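Local coordinates for protein putative TetR-family transcriptional regulator (Syntrophomonas wolfei subsp. wolfei, PDB 3LWJ) that probably binds DNA as a transcriptional regulator of the TetR family, with a helix-turn-helix head on an all-helical body, at residues 16-25 / 35-43; 159-168 / 182-193. All blocks are in the same frame, centred on the assembly; numbering follows the deposited sequence.

Interaction 1 of 2, residues 16-25 / 35-43; sequences KILTCSLDLF and IRDIIALSE
I38 is a knob pressed into a hole formed by I17, S21, L24 and F25, and of all residues here it has the most surface buried by the contact. With CG2 anti to its backbone N and CG1 anti to the carbonyl carbon (chi1 -62°), its two branches part: CG2 goes to S21 OG at 3.2 Å and to I17 CG2, while CD1 ends obliquely against the F25 ring. Serine suits the floor of this hole because it is small and spends its proton at home, S21 OG donating to I17 O (2.7 Å). Were I38 cut back to an alanine, the knob would be lost, and a gap among I17, S21, L24 and F25 would probably open. L24 comes next, its CD1 lying 3.7 Å from I38 CG1 while its CG meets L41 CD2 tip to tip. Segment 35-43 belongs to the predicted helix-turn-helix and forms its first helix, braced at 125° across segment 16-25, with F49 of helix 46-52 touching I17; this three-helix head is the usual DNA-binding unit of TetR proteins. The small S42 suits the place where the backbones come close, I17 CA and S42 CA being 5.5 Å apart: its OG sits 3.2 Å from I17 CG1 and, though buried, finds no polar partner. At the end of helix 35-42 the extended chain of K16 carries NZ to S42 O at 2.6 Å, approaching from above the carbonyl plane. The same ammonium forms a salt bridge with E43 OE1, its hydrogen bond weak at 3.3 Å, just where E43 leaves the helix with positive phi.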
loop_
_atom_site.group_PDB
_atom_site.type_symbol
_atom_site.label_atom_id
_atom_site.label_comp_id
_atom_site.label_asym_id
_atom_site.label_seq_id
_atom_site.Cartn_x
_atom_site.Cartn_y
_atom_site.Cartn_z
ATOM N N LYS A 16 6.418 16.936 23.899
ATOM C CA LYS A 16 5.335 16.487 24.755
ATOM C C LYS A 16 4.039 16.471 23.952
ATOM O O LYS A 16 3.259 15.533 24.079
ATOM C CB LYS A 16 5.165 17.364 25.999
ATOM C CG LYS A 16 4.360 16.640 27.085
ATOM C CD LYS A 16 3.962 17.527 28.246
ATOM C CE LYS A 16 3.194 16.712 29.289
ATOM N NZ LYS A 16 2.379 17.566 30.194
ATOM N N ILE A 17 3.804 17.507 23.144
ATOM C CA ILE A 17 2.531 17.613 22.390
ATOM C C ILE A 17 2.431 16.452 21.368
ATOM O O ILE A 17 1.376 15.834 21.233
ATOM C CB ILE A 17 2.331 19.001 21.711
ATOM C CG1 ILE A 17 2.322 20.143 22.737
ATOM C CG2 ILE A 17 1.016 19.054 20.957
ATOM C CD1 ILE A 17 2.610 21.526 22.119
ATOM N N LEU A 18 3.545 16.150 20.698
ATOM C CA LEU A 18 3.617 15.044 19.730
ATOM C C LEU A 18 3.394 13.665 20.366
ATOM O O LEU A 18 2.659 12.854 19.816
ATOM C CB LEU A 18 4.946 15.079 18.960
ATOM C CG LEU A 18 5.223 16.341 18.128
ATOM C CD1 LEU A 18 6.607 16.274 17.488
ATOM C CD2 LEU A 18 4.136 16.595 17.066
ATOM N N THR A 19 3.999 13.391 21.521
ATOM C CA THR A 19 3.815 12.080 22.172
ATOM C C THR A 19 2.359 11.898 22.593
ATOM O O THR A 19 1.745 10.854 22.294
ATOM C CB THR A 19 4.733 11.881 23.411
ATOM O OG1 THR A 19 6.037 12.394 23.128
ATOM C CG2 THR A 19 4.846 10.392 23.758
ATOM N N CYS A 20 1.807 12.919 23.255
ATOM C CA CYS A 20 0.392 12.903 23.680
ATOM C C CYS A 20 -0.589 12.743 22.510
ATOM O O CYS A 20 -1.604 12.055 22.632
ATOM C CB CYS A 20 0.023 14.183 24.450
ATOM S SG CYS A 20 0.876 14.388 26.029
ATOM N N SER A 21 -0.287 13.412 21.401
ATOM C CA SER A 21 -1.120 13.355 20.203
ATOM C C SER A 21 -1.111 11.935 19.629
ATOM O O SER A 21 -2.156 11.367 19.293
ATOM C CB SER A 21 -0.614 14.359 19.139
ATOM O OG SER A 21 -0.754 15.698 19.561
ATOM N N LEU A 22 0.085 11.365 19.533
ATOM C CA LEU A 22 0.245 9.988 19.101
ATOM C C LEU A 22 -0.597 9.083 20.001
ATOM O O LEU A 22 -1.409 8.299 19.503
ATOM C CB LEU A 22 1.733 9.599 19.121
ATOM C CG LEU A 22 2.341 8.645 18.109
ATOM C CD1 LEU A 22 1.701 8.748 16.728
ATOM C CD2 LEU A 22 3.871 8.926 18.048
ATOM N N ASP A 23 -0.452 9.207 21.317
ATOM C CA ASP A 23 -1.197 8.322 22.241
ATOM C C ASP A 23 -2.707 8.416 22.055
ATOM O O ASP A 23 -3.402 7.399 22.068
ATOM C CB ASP A 23 -0.864 8.610 23.721
ATOM C CG ASP A 23 0.611 8.328 24.074
ATOM O OD1 ASP A 23 1.334 7.708 23.274
ATOM O OD2 ASP A 23 1.051 8.764 25.152
ATOM N N LEU A 24 -3.218 9.644 21.925
ATOM C CA LEU A 24 -4.656 9.876 21.726
ATOM C C LEU A 24 -5.147 9.337 20.355
ATOM O O LEU A 24 -6.270 8.800 20.235
ATOM C CB LEU A 24 -4.999 11.373 21.875
ATOM C CG LEU A 24 -5.132 11.983 23.278
ATOM C CD1 LEU A 24 -5.124 13.502 23.166
ATOM C CD2 LEU A 24 -6.410 11.525 23.981
ATOM N N PHE A 25 -4.313 9.476 19.323
ATOM C CA PHE A 25 -4.646 8.955 18.001
ATOM C C PHE A 25 -4.832 7.421 18.080
ATOM O O PHE A 25 -5.831 6.889 17.591
ATOM C CB PHE A 25 -3.552 9.298 16.955
ATOM C CG PHE A 25 -3.427 10.775 16.618
ATOM C CD1 PHE A 25 -4.406 11.684 16.932
ATOM C CD2 PHE A 25 -2.327 11.217 15.899
ATOM C CE1 PHE A 25 -4.269 12.999 16.600
ATOM C CE2 PHE A 25 -2.186 12.539 15.560
ATOM C CZ PHE A 25 -3.138 13.432 15.921
ATOM N N ILE A 35 -8.231 18.847 18.956
ATOM C CA ILE A 35 -7.150 19.704 19.447
ATOM C C ILE A 35 -7.363 19.934 20.942
ATOM O O ILE A 35 -6.396 20.003 21.686
ATOM C CB ILE A 35 -7.091 21.083 18.718
ATOM C CG1 ILE A 35 -6.810 20.903 17.230
ATOM C CG2 ILE A 35 -5.991 21.963 19.304
ATOM C CD1 ILE A 35 -7.562 21.887 16.366
ATOM N N ARG A 36 -8.635 20.033 21.355
ATOM C CA ARG A 36 -9.036 20.135 22.772
ATOM C C ARG A 36 -8.468 19.005 23.641
ATOM O O ARG A 36 -7.888 19.270 24.692
ATOM C CB ARG A 36 -10.564 20.159 22.897
ATOM N N ASP A 37 -8.659 17.754 23.205
ATOM C CA ASP A 37 -8.166 16.552 23.912
ATOM C C ASP A 37 -6.660 16.595 24.067
ATOM O O ASP A 37 -6.125 16.296 25.135
ATOM C CB ASP A 37 -8.504 15.256 23.136
ATOM C CG ASP A 37 -10.003 15.083 22.868
ATOM O OD1 ASP A 37 -10.811 15.687 23.623
ATOM O OD2 ASP A 37 -10.367 14.349 21.903
ATOM N N ILE A 38 -5.983 16.943 22.972
ATOM C CA ILE A 38 -4.531 17.027 22.950
ATOM C C ILE A 38 -4.014 18.135 23.857
ATOM O O ILE A 38 -3.111 17.886 24.652
ATOM C CB ILE A 38 -4.002 17.276 21.533
ATOM C CG1 ILE A 38 -4.391 16.110 20.607
ATOM C CG2 ILE A 38 -2.480 17.509 21.600
ATOM C CD1 ILE A 38 -4.118 16.363 19.088
ATOM N N ILE A 39 -4.591 19.343 23.754
ATOM C CA ILE A 39 -4.175 20.463 24.621
ATOM C C ILE A 39 -4.394 20.075 26.095
ATOM O O ILE A 39 -3.478 20.209 26.890
ATOM C CB ILE A 39 -4.818 21.877 24.258
ATOM C CG1 ILE A 39 -6.333 21.907 24.460
ATOM C CG2 ILE A 39 -4.486 22.309 22.827
ATOM C CD1 ILE A 39 -6.945 23.301 24.408
ATOM N N ALA A 40 -5.562 19.514 26.432
ATOM C CA ALA A 40 -5.854 19.045 27.800
ATOM C C ALA A 40 -4.864 17.988 28.305
ATOM O O ALA A 40 -4.356 18.096 29.405
ATOM C CB ALA A 40 -7.293 18.529 27.910
ATOM N N LEU A 41 -4.581 16.969 27.508
ATOM C CA LEU A 41 -3.633 15.919 27.923
ATOM C C LEU A 41 -2.161 16.391 27.905
ATOM O O LEU A 41 -1.330 15.882 28.659
ATOM C CB LEU A 41 -3.788 14.692 27.024
ATOM C CG LEU A 41 -3.140 13.380 27.482
ATOM C CD1 LEU A 41 -3.935 12.770 28.653
ATOM C CD2 LEU A 41 -3.047 12.425 26.289
ATOM N N SER A 42 -1.844 17.342 27.027
ATOM C CA SER A 42 -0.497 17.918 26.951
ATOM C C SER A 42 -0.219 18.912 28.097
ATOM O O SER A 42 0.920 19.026 28.554
ATOM C CB SER A 42 -0.304 18.621 25.615
ATOM O OG SER A 42 1.051 18.592 25.226
ATOM N N GLU A 43 -1.264 19.629 28.528
ATOM C CA GLU A 43 -1.196 20.659 29.589
ATOM C C GLU A 43 -0.334 21.881 29.286
ATOM O O GLU A 43 -0.038 22.641 30.193
ATOM C CB GLU A 43 -0.737 20.060 30.925
ATOM C CG GLU A 43 -1.796 19.253 31.656
ATOM C CD GLU A 43 -1.178 18.229 32.587
ATOM O OE1 GLU A 43 -0.261 17.513 32.138
ATOM O OE2 GLU A 43 -1.594 18.138 33.760
#

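Interaction 2 of 2, residues 159-168 / 182-193; sequences SILAIEKFSL and MIEMVLSFHKTL
V186 O is gripped by two donors, H190 ND1 (2.7 Å) and the backbone N of H190, which reach it from opposite faces of its plane. The ND1 bond, nearly in the ring plane and fairly straight at 160°, fixes the imidazole's rotation, and F189 CD2 lies over the ring's centre. Thus NE2 is turned to I160, whose CG2 touches it at the ring edge, 3.6 Å away. I163 slides past both aromatic side chains, its branched CG2 3.9 Å from F189 CD2. Further along, S167 OG lies between its backbone N and carbonyl carbon (chi1 76°), which brings it back to I163 O (3.0 Å). This compact side chain admits V186 CG2 to within 3.2 Å of S167 OG, and the flexible selenomethionines M182 and M185 pack against it. Helices 153-173 and 179-195 pair nearly antiparallel, the segments at 162°; F189 also packs on S159 of the second subunit, consistent with the dimer interface the last two helices form in TetR relatives. No hydrogen bond crosses between the segments, and H190 NE2 is buried without a partner, which would tend to disfavour an imidazolium, whereas E164 OE2, 5.1 Å from H190 NE2, would tend to favour one; the charge stays undecided.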
loop_
_atom_site.group_PDB
_atom_site.type_symbol
_atom_site.label_atom_id
_atom_site.label_comp_id
_atom_site.label_asym_id
_atom_site.label_seq_id
_atom_site.Cartn_x
_atom_site.Cartn_y
_atom_site.Cartn_z
ATOM N N SER A 159 8.258 1.061 -5.975
ATOM C CA SER A 159 8.170 -0.339 -5.562
ATOM C C SER A 159 8.760 -0.609 -4.205
ATOM O O SER A 159 8.208 -1.433 -3.443
ATOM C CB SER A 159 8.781 -1.275 -6.621
ATOM O OG SER A 159 10.197 -1.282 -6.634
ATOM N N ILE A 160 9.857 0.088 -3.874
ATOM C CA ILE A 160 10.488 -0.007 -2.539
ATOM C C ILE A 160 9.532 0.513 -1.479
ATOM O O ILE A 160 9.197 -0.195 -0.531
ATOM C CB ILE A 160 11.808 0.764 -2.461
ATOM C CG1 ILE A 160 12.822 0.197 -3.473
ATOM C CG2 ILE A 160 12.352 0.694 -1.039
ATOM C CD1 ILE A 160 14.083 1.124 -3.672
ATOM N N LEU A 161 9.009 1.713 -1.702
ATOM C CA LEU A 161 8.058 2.286 -0.782
ATOM C C LEU A 161 6.836 1.405 -0.631
ATOM O O LEU A 161 6.405 1.146 0.486
ATOM C CB LEU A 161 7.634 3.707 -1.176
ATOM C CG LEU A 161 6.774 4.442 -0.117
ATOM C CD1 LEU A 161 7.377 4.342 1.264
ATOM C CD2 LEU A 161 6.564 5.902 -0.489
ATOM N N ALA A 162 6.303 0.920 -1.750
ATOM C CA ALA A 162 5.067 0.118 -1.722
ATOM C C ALA A 162 5.204 -1.154 -0.898
ATOM O O ALA A 162 4.319 -1.491 -0.081
ATOM C CB ALA A 162 4.572 -0.190 -3.164
ATOM N N ILE A 163 6.265 -1.917 -1.111
ATOM C CA ILE A 163 6.433 -3.169 -0.367
ATOM C C ILE A 163 6.671 -2.882 1.114
ATOM O O ILE A 163 6.253 -3.645 2.022
ATOM C CB ILE A 163 7.518 -4.102 -0.981
ATOM C CG1 ILE A 163 7.436 -5.532 -0.429
ATOM C CG2 ILE A 163 8.916 -3.584 -0.763
ATOM C CD1 ILE A 163 6.072 -6.099 -0.303
ATOM N N GLU A 164 7.385 -1.807 1.380
ATOM C CA GLU A 164 7.622 -1.414 2.769
ATOM C C GLU A 164 6.285 -1.039 3.415
ATOM O O GLU A 164 5.982 -1.474 4.501
ATOM C CB GLU A 164 8.615 -0.257 2.841
ATOM C CG GLU A 164 10.040 -0.682 2.525
ATOM C CD GLU A 164 11.031 0.446 2.560
ATOM O OE1 GLU A 164 10.613 1.609 2.446
ATOM O OE2 GLU A 164 12.236 0.155 2.659
ATOM N N LYS A 165 5.460 -0.254 2.725
ATOM C CA LYS A 165 4.179 0.141 3.282
ATOM C C LYS A 165 3.288 -1.089 3.511
ATOM O O LYS A 165 2.582 -1.208 4.511
ATOM C CB LYS A 165 3.395 0.997 2.272
ATOM C CG LYS A 165 3.464 2.456 2.294
ATOM C CD LYS A 165 2.623 3.009 1.086
ATOM C CE LYS A 165 1.149 3.239 1.444
ATOM N NZ LYS A 165 0.927 4.503 2.282
ATOM N N PHE A 166 3.202 -1.926 2.502
ATOM C CA PHE A 166 2.294 -3.090 2.539
ATOM C C PHE A 166 2.712 -4.117 3.599
ATOM O O PHE A 166 1.881 -4.618 4.321
ATOM C CB PHE A 166 2.232 -3.799 1.202
ATOM C CG PHE A 166 1.151 -4.883 1.128
ATOM C CD1 PHE A 166 -0.110 -4.655 1.633
ATOM C CD2 PHE A 166 1.401 -6.087 0.509
ATOM C CE1 PHE A 166 -1.123 -5.601 1.550
ATOM C CE2 PHE A 166 0.398 -7.058 0.418
ATOM C CZ PHE A 166 -0.876 -6.802 0.943
ATOM N N SER A 167 4.000 -4.403 3.690
ATOM C CA SER A 167 4.477 -5.368 4.703
ATOM C C SER A 167 4.365 -4.763 6.132
ATOM O O SER A 167 4.082 -5.489 7.089
ATOM C CB SER A 167 5.911 -5.781 4.358
ATOM O OG SER A 167 6.787 -4.726 4.715
ATOM N N LEU A 168 4.594 -3.445 6.302
ATOM C CA LEU A 168 4.358 -2.776 7.599
ATOM C C LEU A 168 2.891 -2.955 8.015
ATOM O O LEU A 168 2.573 -3.318 9.130
ATOM C CB LEU A 168 4.657 -1.263 7.495
ATOM C CG LEU A 168 4.556 -0.408 8.770
ATOM C CD1 LEU A 168 5.387 -1.035 9.939
ATOM C CD2 LEU A 168 4.969 1.088 8.442
HETATM N N MSE A 182 8.290 -9.907 8.321
HETATM C CA MSE A 182 8.186 -8.682 7.538
HETATM C C MSE A 182 9.542 -8.261 7.045
HETATM O O MSE A 182 9.719 -7.915 5.887
HETATM C CB MSE A 182 7.601 -7.564 8.383
HETATM C CG MSE A 182 7.755 -6.162 7.819
HETATM SE SE MSE A 182 7.257 -4.753 9.124
HETATM C CE MSE A 182 8.751 -4.895 10.358
ATOM N N ILE A 183 10.522 -8.317 7.939
ATOM C CA ILE A 183 11.875 -7.940 7.582
ATOM C C ILE A 183 12.373 -8.911 6.492
ATOM O O ILE A 183 12.840 -8.456 5.424
ATOM C CB ILE A 183 12.799 -7.898 8.822
ATOM C CG1 ILE A 183 12.362 -6.751 9.746
ATOM C CG2 ILE A 183 14.261 -7.742 8.407
ATOM C CD1 ILE A 183 13.042 -6.782 11.166
ATOM N N GLU A 184 12.186 -10.222 6.713
ATOM C CA GLU A 184 12.650 -11.251 5.740
ATOM C C GLU A 184 12.021 -11.055 4.360
ATOM O O GLU A 184 12.709 -11.117 3.351
ATOM C CB GLU A 184 12.383 -12.685 6.242
ATOM C CG GLU A 184 12.638 -13.783 5.195
HETATM N N MSE A 185 10.714 -10.806 4.329
HETATM C CA MSE A 185 10.015 -10.605 3.059
HETATM C C MSE A 185 10.632 -9.461 2.290
HETATM O O MSE A 185 10.880 -9.562 1.085
HETATM C CB MSE A 185 8.542 -10.275 3.329
HETATM C CG MSE A 185 7.711 -9.919 2.079
HETATM SE SE MSE A 185 5.934 -9.427 2.605
HETATM C CE MSE A 185 5.400 -11.173 3.196
ATOM N N VAL A 186 10.806 -8.339 2.984
ATOM C CA VAL A 186 11.281 -7.155 2.354
ATOM C C VAL A 186 12.697 -7.381 1.820
ATOM O O VAL A 186 12.996 -7.014 0.697
ATOM C CB VAL A 186 11.182 -5.959 3.296
ATOM C CG1 VAL A 186 11.941 -4.817 2.756
ATOM C CG2 VAL A 186 9.679 -5.536 3.559
ATOM N N LEU A 187 13.560 -8.012 2.594
ATOM C CA LEU A 187 14.946 -8.261 2.142
ATOM C C LEU A 187 14.994 -9.253 1.002
ATOM O O LEU A 187 15.769 -9.109 0.072
ATOM C CB LEU A 187 15.816 -8.793 3.289
ATOM C CG LEU A 187 15.908 -7.908 4.526
ATOM C CD1 LEU A 187 16.758 -8.634 5.632
ATOM C CD2 LEU A 187 16.418 -6.545 4.169
ATOM N N SER A 188 14.150 -10.261 1.071
ATOM C CA SER A 188 14.108 -11.255 0.004
ATOM C C SER A 188 13.689 -10.611 -1.285
ATOM O O SER A 188 14.309 -10.847 -2.300
ATOM C CB SER A 188 13.137 -12.388 0.326
ATOM O OG SER A 188 13.168 -13.357 -0.724
ATOM N N PHE A 189 12.623 -9.790 -1.259
ATOM C CA PHE A 189 12.212 -9.118 -2.484
ATOM C C PHE A 189 13.329 -8.244 -3.108
ATOM O O PHE A 189 13.537 -8.230 -4.366
ATOM C CB PHE A 189 10.977 -8.234 -2.235
ATOM C CG PHE A 189 10.832 -7.146 -3.258
ATOM C CD1 PHE A 189 10.409 -7.455 -4.534
ATOM C CD2 PHE A 189 11.199 -5.837 -2.980
ATOM C CE1 PHE A 189 10.321 -6.473 -5.500
ATOM C CE2 PHE A 189 11.061 -4.834 -3.940
ATOM C CZ PHE A 189 10.639 -5.149 -5.191
ATOM N N HIS A 190 14.020 -7.463 -2.276
ATOM C CA HIS A 190 15.091 -6.576 -2.800
ATOM C C HIS A 190 16.267 -7.362 -3.373
ATOM O O HIS A 190 16.858 -6.961 -4.391
ATOM C CB HIS A 190 15.551 -5.568 -1.755
ATOM C CG HIS A 190 14.536 -4.511 -1.486
ATOM N ND1 HIS A 190 13.571 -4.642 -0.510
ATOM C CD2 HIS A 190 14.302 -3.327 -2.087
ATOM C CE1 HIS A 190 12.802 -3.571 -0.510
ATOM N NE2 HIS A 190 13.221 -2.759 -1.458
ATOM N N LYS A 191 16.545 -8.533 -2.785
ATOM C CA LYS A 191 17.547 -9.445 -3.332
ATOM C C LYS A 191 17.160 -9.904 -4.731
ATOM O O LYS A 191 17.954 -9.806 -5.673
ATOM C CB LYS A 191 17.789 -10.649 -2.423
ATOM C CG LYS A 191 18.702 -11.758 -3.070
ATOM C CD LYS A 191 18.442 -13.190 -2.501
ATOM C CE LYS A 191 17.006 -13.738 -2.776
ATOM N NZ LYS A 191 16.649 -13.942 -4.216
ATOM N N THR A 192 15.946 -10.405 -4.861
ATOM C CA THR A 192 15.456 -10.837 -6.173
ATOM C C THR A 192 15.400 -9.694 -7.185
ATOM O O THR A 192 15.717 -9.882 -8.369
ATOM C CB THR A 192 14.083 -11.460 -6.073
ATOM O OG1 THR A 192 14.143 -12.599 -5.205
ATOM C CG2 THR A 192 13.594 -11.917 -7.420
ATOM N N LEU A 193 14.973 -8.520 -6.743
ATOM C CA LEU A 193 14.942 -7.335 -7.623
ATOM C C LEU A 193 16.327 -7.005 -8.186
ATOM O O LEU A 193 16.482 -6.658 -9.387
ATOM C CB LEU A 193 14.357 -6.109 -6.874
ATOM C CG LEU A 193 14.454 -4.708 -7.484
ATOM C CD1 LEU A 193 13.794 -4.740 -8.837
ATOM C CD2 LEU A 193 13.834 -3.574 -6.535
#

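The two contacts lie on opposite sides of the chain's centre, their own centres 33 Å apart and their nearest atoms about 12 Å apart, with no touch. Interaction 1 belongs to the predicted DNA-binding head and interaction 2 to the helical body. Helix 104-113 links them: L22 and F25 of segment 16-25 touch it, and K165 and L168 of segment 159-168 also rest on it. Only interaction 2 has the second subunit within reach, and the side chain of I160 lies about 4 Å from a bound ethanediol, probably from the crystallisation liquor. In TetR relatives, changes in the body are passed to the head; this shared helix could be one such route.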